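Local coordinates for penicillin-binding protein 1A (Mycobacterium tuberculosis, PDB 5CXW) that builds cross-linked peptidoglycan for the cell wall, polymerising glycan strands and, through the penicillin-sensitive transpeptidase domain to which this chain belongs, cross-linking their peptides, at residues S98-A103 against S150-Y155; S216-L221 against W307-T312; P272-S277 against S288-G293; H280-G285 against I347-M352. All coordinates share one frame; numbering follows the deposited sequence.

Overall arrangement
All four contacts lie in the transpeptidase domain and border one antiparallel sheet or the active-site cleft. Contact 1 comes first along the chain and closes before the others open; it joins helices 100-109 and 152-161. Contact 2 sets helix 211-222 against strand 303-312, and contact 3 puts helix 273-276 over the adjoining edge strand 289-296, with centres about 11 Å apart. Contact 4 ties the loop between helix 273-276 and strand 289-296 to helix 343-356; its segments alternate along the chain with those of contacts 2 and 3. Contacts 1 and 3, centres about 13 Å apart, bring the SxxK and KTG-type motifs to the bound penicillin V group, whereas contacts 2 and 4 pack the domain around the sheet.

Contact 1 of 4, residues S98-A103 against S150-Y155; sequences SFKVFA and SLNTSY. With 35P ((2R,4S)-5,5-dimethyl-2-{(1R)-2-oxo-1-[(phenoxyacetyl)amino]ethyl}-1,3-thiazolidine-4-carboxylic acid), chain C.
Lys100 reaches across to Ser150 and Asn152 with a fully extended chain, its torsions beyond CG all within about 8° of anti, and its amino nitrogen NZ is gripped there. NZ donates to Ser150 OG at 2.9 Å and to Asn152 OD1 at 3.0 Å. The second bond lies in the carbonyl plane of the Asn152 amide, on a lone pair, with a C=O...N angle of 145°. Lys100 also makes a weak hydrogen bond to Ser97, the residue expected by similarity to form the acyl-ester. Ser97 and Lys100 match the SxxK motif of penicillin-binding proteins, and Ser150 with Asn152 fits the SxN motif; Ser150 is itself the positive-phi residue of a Schellman motif ending the preceding helix. Ser150 OG accepts from N7 of the penicillin V group at 3.0 Å and has a further hydrogen-bond partner in Lys291. Asn152 divides its amide: OD1 serves the lysine, while ND2 makes a weak bond to ligand O18 at 3.1 Å with an N-H...O angle of 121°. Along the rest of the lysine the contact is by van der Waals packing, Lys100 CB standing 3.8 Å from Tyr155 CD2. It thins out at Ala103, whose CB meets that same CD2 at the ring edge from 4.1 Å. Solvent has little access even here, as all the touching residues are buried, and Tyr155 OH bonds to the carbonyl of Ile143.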
loop_
_atom_site.group_PDB
_atom_site.type_symbol
_atom_site.label_atom_id
_atom_site.label_comp_id
_atom_site.label_asym_id
_atom_site.label_seq_id
_atom_site.Cartn_x
_atom_site.Cartn_y
_atom_site.Cartn_z
ATOM N N SER A 98 5.681 1.816 5.521
ATOM C CA SER A 98 4.627 0.946 5.018
ATOM C C SER A 98 5.231 -0.288 4.352
ATOM O O SER A 98 4.543 -1.304 4.170
ATOM C CB SER A 98 3.661 1.683 4.105
ATOM O OG SER A 98 4.259 2.167 2.924
ATOM N N PHE A 99 6.528 -0.215 4.008
ATOM C CA PHE A 99 7.184 -1.326 3.359
ATOM C C PHE A 99 7.627 -2.398 4.379
ATOM O O PHE A 99 7.967 -3.549 3.966
ATOM C CB PHE A 99 8.403 -0.853 2.573
ATOM C CG PHE A 99 8.530 -1.542 1.241
ATOM C CD1 PHE A 99 7.637 -1.243 0.247
ATOM C CD2 PHE A 99 9.496 -2.491 0.998
ATOM C CE1 PHE A 99 7.680 -1.870 -0.954
ATOM C CE2 PHE A 99 9.561 -3.105 -0.250
ATOM C CZ PHE A 99 8.650 -2.806 -1.206
ATOM N N LYS A 100 7.583 -2.090 5.694
ATOM C CA LYS A 100 8.034 -3.040 6.686
ATOM C C LYS A 100 7.265 -4.363 6.652
ATOM O O LYS A 100 7.787 -5.405 7.093
ATOM C CB LYS A 100 7.926 -2.471 8.129
ATOM C CG LYS A 100 8.930 -1.382 8.413
ATOM C CD LYS A 100 8.770 -0.750 9.774
ATOM C CE LYS A 100 9.778 0.356 9.890
ATOM N NZ LYS A 100 9.546 1.096 11.081
ATOM N N VAL A 101 6.001 -4.304 6.245
ATOM C CA VAL A 101 5.147 -5.497 6.222
ATOM C C VAL A 101 5.770 -6.553 5.354
ATOM O O VAL A 101 5.586 -7.741 5.599
ATOM C CB VAL A 101 3.667 -5.228 5.815
ATOM C CG1 VAL A 101 3.070 -4.178 6.691
ATOM C CG2 VAL A 101 3.540 -4.915 4.331
ATOM N N PHE A 102 6.549 -6.156 4.335
ATOM C CA PHE A 102 7.166 -7.177 3.465
ATOM C C PHE A 102 8.350 -7.847 4.122
ATOM O O PHE A 102 8.625 -9.020 3.831
ATOM C CB PHE A 102 7.508 -6.572 2.078
ATOM C CG PHE A 102 6.312 -5.969 1.454
ATOM C CD1 PHE A 102 5.175 -6.748 1.228
ATOM C CD2 PHE A 102 6.247 -4.635 1.153
ATOM C CE1 PHE A 102 4.014 -6.191 0.709
ATOM C CE2 PHE A 102 5.076 -4.079 0.623
ATOM C CZ PHE A 102 3.951 -4.857 0.415
ATOM N N ALA A 103 9.057 -7.126 4.993
ATOM C CA ALA A 103 10.056 -7.777 5.836
ATOM C C ALA A 103 9.407 -8.780 6.766
ATOM O O ALA A 103 9.932 -9.853 7.055
ATOM C CB ALA A 103 10.892 -6.799 6.610
ATOM N N SER A 150 6.348 0.893 14.910
ATOM C CA SER A 150 7.108 1.224 13.713
ATOM C C SER A 150 8.562 1.551 14.026
ATOM O O SER A 150 9.056 2.639 13.762
ATOM C CB SER A 150 6.419 2.295 12.886
ATOM O OG SER A 150 6.840 2.109 11.530
ATOM N N LEU A 151 9.198 0.571 14.657
ATOM C CA LEU A 151 10.590 0.757 15.037
ATOM C C LEU A 151 11.536 0.441 13.895
ATOM O O LEU A 151 11.662 -0.714 13.513
ATOM C CB LEU A 151 10.904 -0.052 16.284
ATOM C CG LEU A 151 9.959 0.247 17.467
ATOM C CD1 LEU A 151 10.319 -0.707 18.604
ATOM C CD2 LEU A 151 10.027 1.670 17.882
ATOM N N ASN A 152 12.219 1.449 13.378
ATOM C CA ASN A 152 13.202 1.281 12.288
ATOM C C ASN A 152 14.332 0.340 12.704
ATOM O O ASN A 152 14.804 -0.483 11.907
ATOM C CB ASN A 152 13.815 2.594 11.893
ATOM C CG ASN A 152 12.915 3.453 11.067
ATOM O OD1 ASN A 152 11.702 3.225 10.914
ATOM N ND2 ASN A 152 13.536 4.540 10.514
ATOM N N THR A 153 14.806 0.502 13.934
ATOM C CA THR A 153 15.995 -0.237 14.379
ATOM C C THR A 153 15.643 -1.743 14.407
ATOM O O THR A 153 16.393 -2.602 13.884
ATOM C CB THR A 153 16.415 0.244 15.757
ATOM O OG1 THR A 153 15.304 0.117 16.629
ATOM C CG2 THR A 153 16.927 1.680 15.726
ATOM N N SER A 154 14.492 -2.077 14.982
ATOM C CA SER A 154 14.095 -3.474 15.115
ATOM C C SER A 154 13.906 -4.126 13.748
ATOM O O SER A 154 14.308 -5.273 13.519
ATOM C CB SER A 154 12.746 -3.511 15.843
ATOM O OG SER A 154 12.809 -2.877 17.124
ATOM N N TYR A 155 13.297 -3.383 12.824
ATOM C CA TYR A 155 13.016 -3.911 11.466
ATOM C C TYR A 155 14.328 -4.054 10.668
ATOM O O TYR A 155 14.435 -4.928 9.823
ATOM C CB TYR A 155 11.862 -3.135 10.749
ATOM C CG TYR A 155 10.613 -3.923 11.062
ATOM C CD1 TYR A 155 10.009 -3.875 12.322
ATOM C CD2 TYR A 155 10.112 -4.819 10.166
ATOM C CE1 TYR A 155 8.939 -4.718 12.656
ATOM C CE2 TYR A 155 9.068 -5.678 10.448
ATOM C CZ TYR A 155 8.470 -5.636 11.696
ATOM O OH TYR A 155 7.485 -6.521 12.014
HETATM C C24 35P C . 13.762 10.808 10.159
HETATM C C23 35P C . 14.126 12.150 10.089
HETATM C C22 35P C . 13.224 13.089 9.640
HETATM C C21 35P C . 11.941 12.725 9.261
HETATM C C20 35P C . 11.554 11.404 9.327
HETATM C C19 35P C . 12.472 10.432 9.793
HETATM O O1 35P C . 12.154 9.100 9.902
HETATM C C2 35P C . 10.789 8.712 9.789
HETATM C C3 35P C . 10.654 7.282 10.235
HETATM O O18 35P C . 11.450 6.813 11.037
HETATM N N4 35P C . 9.620 6.642 9.710
HETATM C C5 35P C . 9.303 5.272 10.082
HETATM C C6 35P C . 8.541 4.680 8.968
HETATM O O17 35P C . 7.930 5.324 8.091
HETATM C C8 35P C . 8.427 5.134 11.404
HETATM N N7 35P C . 7.109 5.011 10.851
HETATM S S11 35P C . 8.334 6.449 12.495
HETATM C C10 35P C . 6.694 6.918 12.204
HETATM C C12 35P C . 6.580 8.437 12.083
HETATM C C15 35P C . 5.739 6.492 13.287
HETATM C C9 35P C . 6.376 6.256 10.858
HETATM C C13 35P C . 4.954 5.990 10.477
HETATM O O14 35P C . 4.518 4.819 10.704
HETATM O O16 35P C . 4.327 6.918 9.923
#

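Contact 2 of 4, residues S216-L221 against W307-T312; sequences SAYATL and WMVGYT
With chi1 at -83°, Tyr218 carries its CG anti to its own carbonyl carbon and lays the ring beside strand 303-312, where Val309 points CG1 at it from the position anti to the backbone N. The two side chains cross at about a right angle. Val309 CG1 sits 3.4 Å from the centroid of the Tyr218 ring and 18° off its normal, the geometry of a CH-pi contact over the face. Its nearest ring atom is Tyr218 CD2 at 3.3 Å, so the packing is close and displaced toward that side of the ring. Tyr311 follows on the strand, two residues along and facing the same helix. One face of its ring receives the backbone oxygen of Tyr218, with Tyr218 O 3.7 Å from Tyr311 CD2. Tyr218 CB lies 4.0 Å from that CD2, and Leu221 CB adds a contact at 3.5 Å to Tyr311 OH. Both phenol hydroxyls find hydrogen-bond partners beyond the two segments: Tyr218 OH at Ser98 O, within the SxxK sequence that leads into helix 100-109, and Tyr311 OH at Thr267 OG1. The axes of the short helix and strand segments approach to 8.2 Å and are inclined by 34°. This is a buried helix-on-sheet interface, helix 211-222 packing on one face of the central antiparallel sheet of the penicillin-binding transpeptidase fold.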
loop_
_atom_site.group_PDB
_atom_site.type_symbol
_atom_site.label_atom_id
_atom_site.label_comp_id
_atom_site.label_asym_id
_atom_site.label_seq_id
_atom_site.Cartn_x
_atom_site.Cartn_y
_atom_site.Cartn_z
ATOM N N SER A 216 -2.419 -3.177 -4.111
ATOM C CA SER A 216 -2.471 -4.547 -4.643
ATOM C C SER A 216 -1.763 -5.523 -3.728
ATOM O O SER A 216 -2.284 -6.633 -3.440
ATOM C CB SER A 216 -1.855 -4.555 -6.038
ATOM O OG SER A 216 -1.734 -5.871 -6.563
ATOM N N ALA A 217 -0.547 -5.202 -3.279
ATOM C CA ALA A 217 0.186 -6.095 -2.400
ATOM C C ALA A 217 -0.533 -6.342 -1.064
ATOM O O ALA A 217 -0.560 -7.474 -0.551
ATOM C CB ALA A 217 1.636 -5.591 -2.174
ATOM N N TYR A 218 -1.095 -5.300 -0.497
ATOM C CA TYR A 218 -1.878 -5.429 0.754
ATOM C C TYR A 218 -3.198 -6.215 0.484
ATOM O O TYR A 218 -3.649 -7.013 1.324
ATOM C CB TYR A 218 -2.147 -4.094 1.381
ATOM C CG TYR A 218 -1.062 -3.503 2.232
ATOM C CD1 TYR A 218 0.278 -3.456 1.798
ATOM C CD2 TYR A 218 -1.347 -2.929 3.477
ATOM C CE1 TYR A 218 1.265 -2.860 2.581
ATOM C CE2 TYR A 218 -0.400 -2.296 4.220
ATOM C CZ TYR A 218 0.909 -2.257 3.777
ATOM O OH TYR A 218 1.919 -1.635 4.538
ATOM N N ALA A 219 -3.745 -6.102 -0.753
ATOM C CA ALA A 219 -4.904 -6.948 -1.151
ATOM C C ALA A 219 -4.537 -8.436 -1.079
ATOM O O ALA A 219 -5.323 -9.263 -0.632
ATOM C CB ALA A 219 -5.446 -6.520 -2.495
ATOM N N THR A 220 -3.312 -8.787 -1.464
ATOM C CA THR A 220 -2.877 -10.160 -1.407
ATOM C C THR A 220 -2.878 -10.652 0.043
ATOM O O THR A 220 -3.283 -11.801 0.336
ATOM C CB THR A 220 -1.481 -10.287 -2.062
ATOM O OG1 THR A 220 -1.584 -9.925 -3.444
ATOM C CG2 THR A 220 -0.898 -11.675 -1.953
ATOM N N LEU A 221 -2.415 -9.787 0.947
ATOM C CA LEU A 221 -2.490 -10.096 2.372
ATOM C C LEU A 221 -3.942 -10.290 2.838
ATOM O O LEU A 221 -4.246 -11.271 3.550
ATOM C CB LEU A 221 -1.758 -9.057 3.205
ATOM C CG LEU A 221 -0.257 -8.937 2.989
ATOM C CD1 LEU A 221 0.248 -7.697 3.706
ATOM C CD2 LEU A 221 0.441 -10.188 3.478
ATOM N N TRP A 307 2.027 8.104 4.315
ATOM C CA TRP A 307 1.227 7.017 3.837
ATOM C C TRP A 307 0.310 6.372 4.890
ATOM O O TRP A 307 0.704 6.221 6.066
ATOM C CB TRP A 307 2.130 5.865 3.391
ATOM C CG TRP A 307 2.957 6.077 2.171
ATOM C CD1 TRP A 307 4.131 6.799 2.069
ATOM C CD2 TRP A 307 2.645 5.600 0.862
ATOM N NE1 TRP A 307 4.582 6.751 0.740
ATOM C CE2 TRP A 307 3.717 5.985 0.004
ATOM C CE3 TRP A 307 1.597 4.818 0.334
ATOM C CZ2 TRP A 307 3.753 5.644 -1.323
ATOM C CZ3 TRP A 307 1.636 4.454 -1.023
ATOM C CH2 TRP A 307 2.711 4.886 -1.843
ATOM N N MET A 308 -0.840 5.878 4.456
ATOM C CA MET A 308 -1.599 4.905 5.213
ATOM C C MET A 308 -2.104 3.878 4.232
ATOM O O MET A 308 -2.792 4.238 3.236
ATOM C CB MET A 308 -2.781 5.529 5.960
ATOM C CG MET A 308 -3.672 4.545 6.732
ATOM S SD MET A 308 -2.710 3.509 7.868
ATOM C CE MET A 308 -3.591 3.720 9.433
ATOM N N VAL A 309 -1.777 2.602 4.490
ATOM C CA VAL A 309 -2.249 1.486 3.680
ATOM C C VAL A 309 -2.919 0.456 4.564
ATOM O O VAL A 309 -2.398 0.065 5.572
ATOM C CB VAL A 309 -1.092 0.857 2.879
ATOM C CG1 VAL A 309 -1.635 -0.095 1.823
ATOM C CG2 VAL A 309 -0.235 1.887 2.244
ATOM N N GLY A 310 -4.147 0.060 4.246
ATOM C CA GLY A 310 -4.788 -0.935 5.067
ATOM C C GLY A 310 -6.056 -1.466 4.436
ATOM O O GLY A 310 -6.566 -0.918 3.445
ATOM N N TYR A 311 -6.526 -2.552 5.026
ATOM C CA TYR A 311 -7.555 -3.391 4.434
ATOM C C TYR A 311 -8.514 -4.036 5.395
ATOM O O TYR A 311 -8.255 -4.145 6.598
ATOM C CB TYR A 311 -6.860 -4.496 3.588
ATOM C CG TYR A 311 -5.917 -5.425 4.321
ATOM C CD1 TYR A 311 -6.341 -6.582 4.996
ATOM C CD2 TYR A 311 -4.543 -5.143 4.341
ATOM C CE1 TYR A 311 -5.408 -7.439 5.629
ATOM C CE2 TYR A 311 -3.661 -5.973 4.967
ATOM C CZ TYR A 311 -4.080 -7.128 5.589
ATOM O OH TYR A 311 -3.130 -7.944 6.183
ATOM N N THR A 312 -9.658 -4.485 4.820
ATOM C CA THR A 312 -10.493 -5.501 5.348
ATOM C C THR A 312 -10.421 -6.653 4.360
ATOM O O THR A 312 -9.802 -6.532 3.329
ATOM C CB THR A 312 -11.938 -4.995 5.487
ATOM O OG1 THR A 312 -12.532 -4.950 4.200
ATOM C CG2 THR A 312 -11.970 -3.694 6.148
#

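Contact 3 of 4, residues P272-S277 against S288-G293; sequences PIAGYS and SAAKTG. With 35P ((2R,4S)-5,5-dimethyl-2-{(1R)-2-oxo-1-[(phenoxyacetyl)amino]ethyl}-1,3-thiazolidine-4-carboxylic acid), chain C.
Ile273, whose side chain rests on Ala290 O, has a carbonyl oxygen that Ser277 grips twice: Ser277 N donates to Ile273 O at 2.9 Å and Ser277 OG at 2.7 Å, from opposite faces of the carbonyl plane. This holds the Ser277 hydroxyl against Thr292 CG2, 3.6 Å from OG. A water donates to both Ser277 OG and Thr292 OG1. Thr292 OG1 in turn donates to the penicillin V carboxylate atom O14, a very short bond of 2.5 Å. Elsewhere, Ile273 CB packs on Ala290 O at 3.1 Å, an oxygen left without a partner in the model; the apolar pair is Ala274 CB with Ala290 CB at 4.3 Å. A second water takes the Ala274 N-H and also bonds Ser288 OG. Lys291, Thr292 and Gly293 form the KTG-type motif on edge strand 289-296; helix 273-276 packs on this strand, which pairs with strand 303-312, while Trp348 of helix 343-356 touches Ala274 and Ser288.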
loop_
_atom_site.group_PDB
_atom_site.type_symbol
_atom_site.label_atom_id
_atom_site.label_comp_id
_atom_site.label_asym_id
_atom_site.label_seq_id
_atom_site.Cartn_x
_atom_site.Cartn_y
_atom_site.Cartn_z
ATOM N N PRO A 272 -4.095 -3.960 15.189
ATOM C CA PRO A 272 -4.247 -2.850 16.149
ATOM C C PRO A 272 -3.815 -1.487 15.568
ATOM O O PRO A 272 -3.794 -0.480 16.289
ATOM C CB PRO A 272 -3.296 -3.219 17.283
ATOM C CG PRO A 272 -2.387 -4.255 16.758
ATOM C CD PRO A 272 -3.084 -4.959 15.616
ATOM N N ILE A 273 -3.220 -1.499 14.354
ATOM C CA ILE A 273 -2.492 -0.287 13.894
ATOM C C ILE A 273 -3.389 0.871 13.473
ATOM O O ILE A 273 -3.024 1.983 13.728
ATOM C CB ILE A 273 -1.399 -0.651 12.836
ATOM C CG1 ILE A 273 -0.441 -1.648 13.478
ATOM C CG2 ILE A 273 -0.709 0.579 12.259
ATOM C CD1 ILE A 273 0.695 -2.118 12.559
ATOM N N ALA A 274 -4.562 0.661 12.892
ATOM C CA ALA A 274 -5.402 1.825 12.572
ATOM C C ALA A 274 -5.733 2.655 13.851
ATOM O O ALA A 274 -5.677 3.873 13.877
ATOM C CB ALA A 274 -6.657 1.354 11.875
ATOM N N GLY A 275 -6.074 1.944 14.901
ATOM C CA GLY A 275 -6.339 2.591 16.183
ATOM C C GLY A 275 -5.137 3.194 16.858
ATOM O O GLY A 275 -5.194 4.295 17.359
ATOM N N TYR A 276 -4.027 2.475 16.836
ATOM C CA TYR A 276 -2.772 2.975 17.348
ATOM C C TYR A 276 -2.330 4.252 16.648
ATOM O O TYR A 276 -1.683 5.114 17.262
ATOM C CB TYR A 276 -1.714 1.895 17.265
ATOM C CG TYR A 276 -0.404 2.242 17.891
ATOM C CD1 TYR A 276 -0.220 2.065 19.238
ATOM C CD2 TYR A 276 0.620 2.765 17.140
ATOM C CE1 TYR A 276 0.987 2.404 19.844
ATOM C CE2 TYR A 276 1.834 3.135 17.745
ATOM C CZ TYR A 276 2.009 2.936 19.072
ATOM O OH TYR A 276 3.203 3.299 19.702
ATOM N N SER A 277 -2.620 4.349 15.358
ATOM C CA SER A 277 -2.270 5.462 14.512
ATOM C C SER A 277 -3.265 6.622 14.699
ATOM O O SER A 277 -3.968 7.007 13.781
ATOM C CB SER A 277 -2.263 4.997 13.048
ATOM O OG SER A 277 -1.339 3.919 12.912
ATOM N N SER A 288 -9.853 -3.785 10.986
ATOM C CA SER A 288 -9.032 -3.522 9.827
ATOM C C SER A 288 -7.592 -3.923 10.143
ATOM O O SER A 288 -7.282 -4.212 11.275
ATOM C CB SER A 288 -9.032 -2.013 9.477
ATOM O OG SER A 288 -8.459 -1.241 10.508
ATOM N N ALA A 289 -6.746 -3.915 9.112
ATOM C CA ALA A 289 -5.336 -4.211 9.237
ATOM C C ALA A 289 -4.633 -3.130 8.463
ATOM O O ALA A 289 -4.927 -2.945 7.264
ATOM C CB ALA A 289 -5.062 -5.604 8.630
ATOM N N ALA A 290 -3.708 -2.392 9.068
ATOM C CA ALA A 290 -3.145 -1.217 8.443
ATOM C C ALA A 290 -1.712 -0.957 8.815
ATOM O O ALA A 290 -1.195 -1.533 9.826
ATOM C CB ALA A 290 -4.029 -0.008 8.799
ATOM N N LYS A 291 -1.060 -0.097 8.051
ATOM C CA LYS A 291 0.308 0.317 8.368
ATOM C C LYS A 291 0.540 1.721 7.806
ATOM O O LYS A 291 0.280 1.966 6.654
ATOM C CB LYS A 291 1.351 -0.669 7.834
ATOM C CG LYS A 291 2.779 -0.296 8.251
ATOM C CD LYS A 291 3.061 -0.544 9.743
ATOM C CE LYS A 291 4.426 0.027 10.164
ATOM N NZ LYS A 291 4.388 1.486 10.321
ATOM N N THR A 292 1.062 2.591 8.659
ATOM C CA THR A 292 1.437 3.929 8.273
ATOM C C THR A 292 2.883 3.963 7.759
ATOM O O THR A 292 3.717 3.069 8.061
ATOM C CB THR A 292 1.390 4.883 9.464
ATOM O OG1 THR A 292 2.116 4.308 10.547
ATOM C CG2 THR A 292 -0.079 5.213 9.847
ATOM N N GLY A 293 3.212 5.035 7.055
ATOM C CA GLY A 293 4.598 5.343 6.707
ATOM C C GLY A 293 4.847 6.829 6.661
ATOM O O GLY A 293 3.953 7.560 6.285
HETATM C C24 35P C . 13.762 10.808 10.159
HETATM C C23 35P C . 14.126 12.150 10.089
HETATM C C22 35P C . 13.224 13.089 9.640
HETATM C C21 35P C . 11.941 12.725 9.261
HETATM C C20 35P C . 11.554 11.404 9.327
HETATM C C19 35P C . 12.472 10.432 9.793
HETATM O O1 35P C . 12.154 9.100 9.902
HETATM C C2 35P C . 10.789 8.712 9.789
HETATM C C3 35P C . 10.654 7.282 10.235
HETATM O O18 35P C . 11.450 6.813 11.037
HETATM N N4 35P C . 9.620 6.642 9.710
HETATM C C5 35P C . 9.303 5.272 10.082
HETATM C C6 35P C . 8.541 4.680 8.968
HETATM O O17 35P C . 7.930 5.324 8.091
HETATM C C8 35P C . 8.427 5.134 11.404
HETATM N N7 35P C . 7.109 5.011 10.851
HETATM S S11 35P C . 8.334 6.449 12.495
HETATM C C10 35P C . 6.694 6.918 12.204
HETATM C C12 35P C . 6.580 8.437 12.083
HETATM C C15 35P C . 5.739 6.492 13.287
HETATM C C9 35P C . 6.376 6.256 10.858
HETATM C C13 35P C . 4.954 5.990 10.477
HETATM O O14 35P C . 4.518 4.819 10.704
HETATM O O16 35P C . 4.327 6.918 9.923
HETATM O O HOH W 1 -5.754 -1.651 11.736
HETATM O O HOH W 2 1.333 4.091 13.084
#

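Contact 4 of 4, residues H280-G285 against I347-M352; sequences HNLAGG and IWKATM
The polar part of the contact centres on Lys349, whose NZ donates to Asn281 O at 2.9 Å. That bond lies in the carbonyl plane and on a lone pair, with a C=O...N angle of 143°. The lysine chain runs out straight from the helix, CG anti to its backbone N (chi1 165°), until a bend at chi4 (68°) turns NZ to the loop. The same ammonium group forms a salt bridge with Asp353, whose other carboxylate oxygen takes the N-H of Ala283.

Apolar contacts belong chiefly to Leu282. Its CD2 lies 3.6 Å from Trp348 CZ3 and 3.7 Å from Met352 CB, and its side chain crosses the indole at about a right angle. Trp348 NE1 bonds to Gly310 O, which fixes the ring against the sheet.

Aromatic edges complete the contact: His280 O meets the Trp348 ring in its plane, 3.6 Å from CZ3, while Lys349 CB touches the edge of the imidazole. His280 ND1 bonds to Ser277 O and NE2 to Asp346.

Loop 280-285 is therefore joined to helix 343-356 by one hydrogen bond from Lys349, by those of Ala283 N and His280 NE2 to Asp353 and Asp346, and by a leucine packed beside tryptophan and methionine; with the Asp353 carboxylate close by, Lys349 is probably kept protonated.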
loop_
_atom_site.group_PDB
_atom_site.type_symbol
_atom_site.label_atom_id
_atom_site.label_comp_id
_atom_site.label_asym_id
_atom_site.label_seq_id
_atom_site.Cartn_x
_atom_site.Cartn_y
_atom_site.Cartn_z
ATOM N N HIS A 280 -7.589 5.924 14.252
ATOM C CA HIS A 280 -8.228 5.851 12.967
ATOM C C HIS A 280 -8.887 4.512 12.683
ATOM O O HIS A 280 -8.998 4.081 11.529
ATOM C CB HIS A 280 -7.227 6.207 11.862
ATOM C CG HIS A 280 -6.986 7.659 11.751
ATOM N ND1 HIS A 280 -5.935 8.280 12.400
ATOM C CD2 HIS A 280 -7.608 8.613 11.009
ATOM C CE1 HIS A 280 -5.963 9.574 12.095
ATOM N NE2 HIS A 280 -6.991 9.800 11.282
ATOM N N ASN A 281 -9.379 3.880 13.745
ATOM C CA ASN A 281 -10.266 2.663 13.643
ATOM C C ASN A 281 -11.428 3.024 12.707
ATOM O O ASN A 281 -11.973 4.143 12.786
ATOM C CB ASN A 281 -10.934 2.338 14.997
ATOM C CG ASN A 281 -9.996 2.369 16.207
ATOM O OD1 ASN A 281 -9.643 1.247 16.781
ATOM N ND2 ASN A 281 -9.634 3.638 16.701
ATOM N N LEU A 282 -11.842 2.063 11.877
ATOM C CA LEU A 282 -12.941 2.273 10.957
ATOM C C LEU A 282 -14.248 2.379 11.752
ATOM O O LEU A 282 -14.367 1.899 12.923
ATOM C CB LEU A 282 -13.027 1.113 9.954
ATOM C CG LEU A 282 -11.789 0.988 9.034
ATOM C CD1 LEU A 282 -11.995 -0.084 7.985
ATOM C CD2 LEU A 282 -11.473 2.336 8.376
ATOM N N ALA A 283 -15.230 3.015 11.126
ATOM C CA ALA A 283 -16.505 3.234 11.774
ATOM C C ALA A 283 -17.279 1.945 12.125
ATOM O O ALA A 283 -17.147 0.922 11.466
ATOM C CB ALA A 283 -17.350 4.148 10.923
ATOM N N GLY A 284 -18.096 2.027 13.172
ATOM C CA GLY A 284 -19.058 0.981 13.497
ATOM C C GLY A 284 -18.414 -0.308 13.982
ATOM O O GLY A 284 -18.980 -1.390 13.806
ATOM N N GLY A 285 -17.232 -0.180 14.600
ATOM C CA GLY A 285 -16.482 -1.328 15.100
ATOM C C GLY A 285 -15.877 -2.225 14.057
ATOM O O GLY A 285 -15.549 -3.385 14.314
ATOM N N ILE A 347 -7.776 10.348 5.260
ATOM C CA ILE A 347 -8.304 10.029 3.959
ATOM C C ILE A 347 -8.628 8.530 3.850
ATOM O O ILE A 347 -9.664 8.149 3.312
ATOM C CB ILE A 347 -7.319 10.496 2.849
ATOM C CG1 ILE A 347 -7.180 12.026 2.833
ATOM C CG2 ILE A 347 -7.690 9.909 1.492
ATOM C CD1 ILE A 347 -5.974 12.571 2.031
ATOM N N TRP A 348 -7.710 7.707 4.296
ATOM C CA TRP A 348 -7.849 6.227 4.258
ATOM C C TRP A 348 -9.138 5.825 5.023
ATOM O O TRP A 348 -9.981 5.076 4.518
ATOM C CB TRP A 348 -6.620 5.578 4.907
ATOM C CG TRP A 348 -6.782 4.080 5.027
ATOM C CD1 TRP A 348 -6.594 3.148 4.046
ATOM C CD2 TRP A 348 -7.190 3.344 6.199
ATOM N NE1 TRP A 348 -6.874 1.876 4.546
ATOM C CE2 TRP A 348 -7.213 1.968 5.856
ATOM C CE3 TRP A 348 -7.477 3.713 7.514
ATOM C CZ2 TRP A 348 -7.553 0.950 6.792
ATOM C CZ3 TRP A 348 -7.844 2.685 8.446
ATOM C CH2 TRP A 348 -7.890 1.348 8.066
ATOM N N LYS A 349 -9.268 6.312 6.251
ATOM C CA LYS A 349 -10.425 5.962 7.086
ATOM C C LYS A 349 -11.737 6.381 6.411
ATOM O O LYS A 349 -12.738 5.634 6.390
ATOM C CB LYS A 349 -10.309 6.601 8.483
ATOM C CG LYS A 349 -11.658 6.559 9.253
ATOM C CD LYS A 349 -11.504 6.901 10.718
ATOM C CE LYS A 349 -12.865 7.204 11.315
ATOM N NZ LYS A 349 -13.728 5.980 11.388
ATOM N N ALA A 350 -11.760 7.615 5.909
ATOM C CA ALA A 350 -12.967 8.156 5.283
ATOM C C ALA A 350 -13.300 7.408 4.010
ATOM O O ALA A 350 -14.484 7.096 3.751
ATOM C CB ALA A 350 -12.787 9.619 4.994
ATOM N N THR A 351 -12.279 7.062 3.247
ATOM C CA THR A 351 -12.510 6.310 2.009
ATOM C C THR A 351 -13.048 4.922 2.346
ATOM O O THR A 351 -14.018 4.429 1.732
ATOM C CB THR A 351 -11.191 6.191 1.235
ATOM O OG1 THR A 351 -10.723 7.513 0.837
ATOM C CG2 THR A 351 -11.414 5.338 -0.054
ATOM N N MET A 352 -12.399 4.273 3.324
ATOM C CA MET A 352 -12.806 2.903 3.708
ATOM C C MET A 352 -14.238 2.882 4.271
ATOM O O MET A 352 -15.071 2.090 3.830
ATOM C CB MET A 352 -11.823 2.271 4.676
ATOM C CG MET A 352 -10.492 1.900 3.993
ATOM S SD MET A 352 -10.616 0.460 2.924
ATOM C CE MET A 352 -10.456 -0.904 4.088
#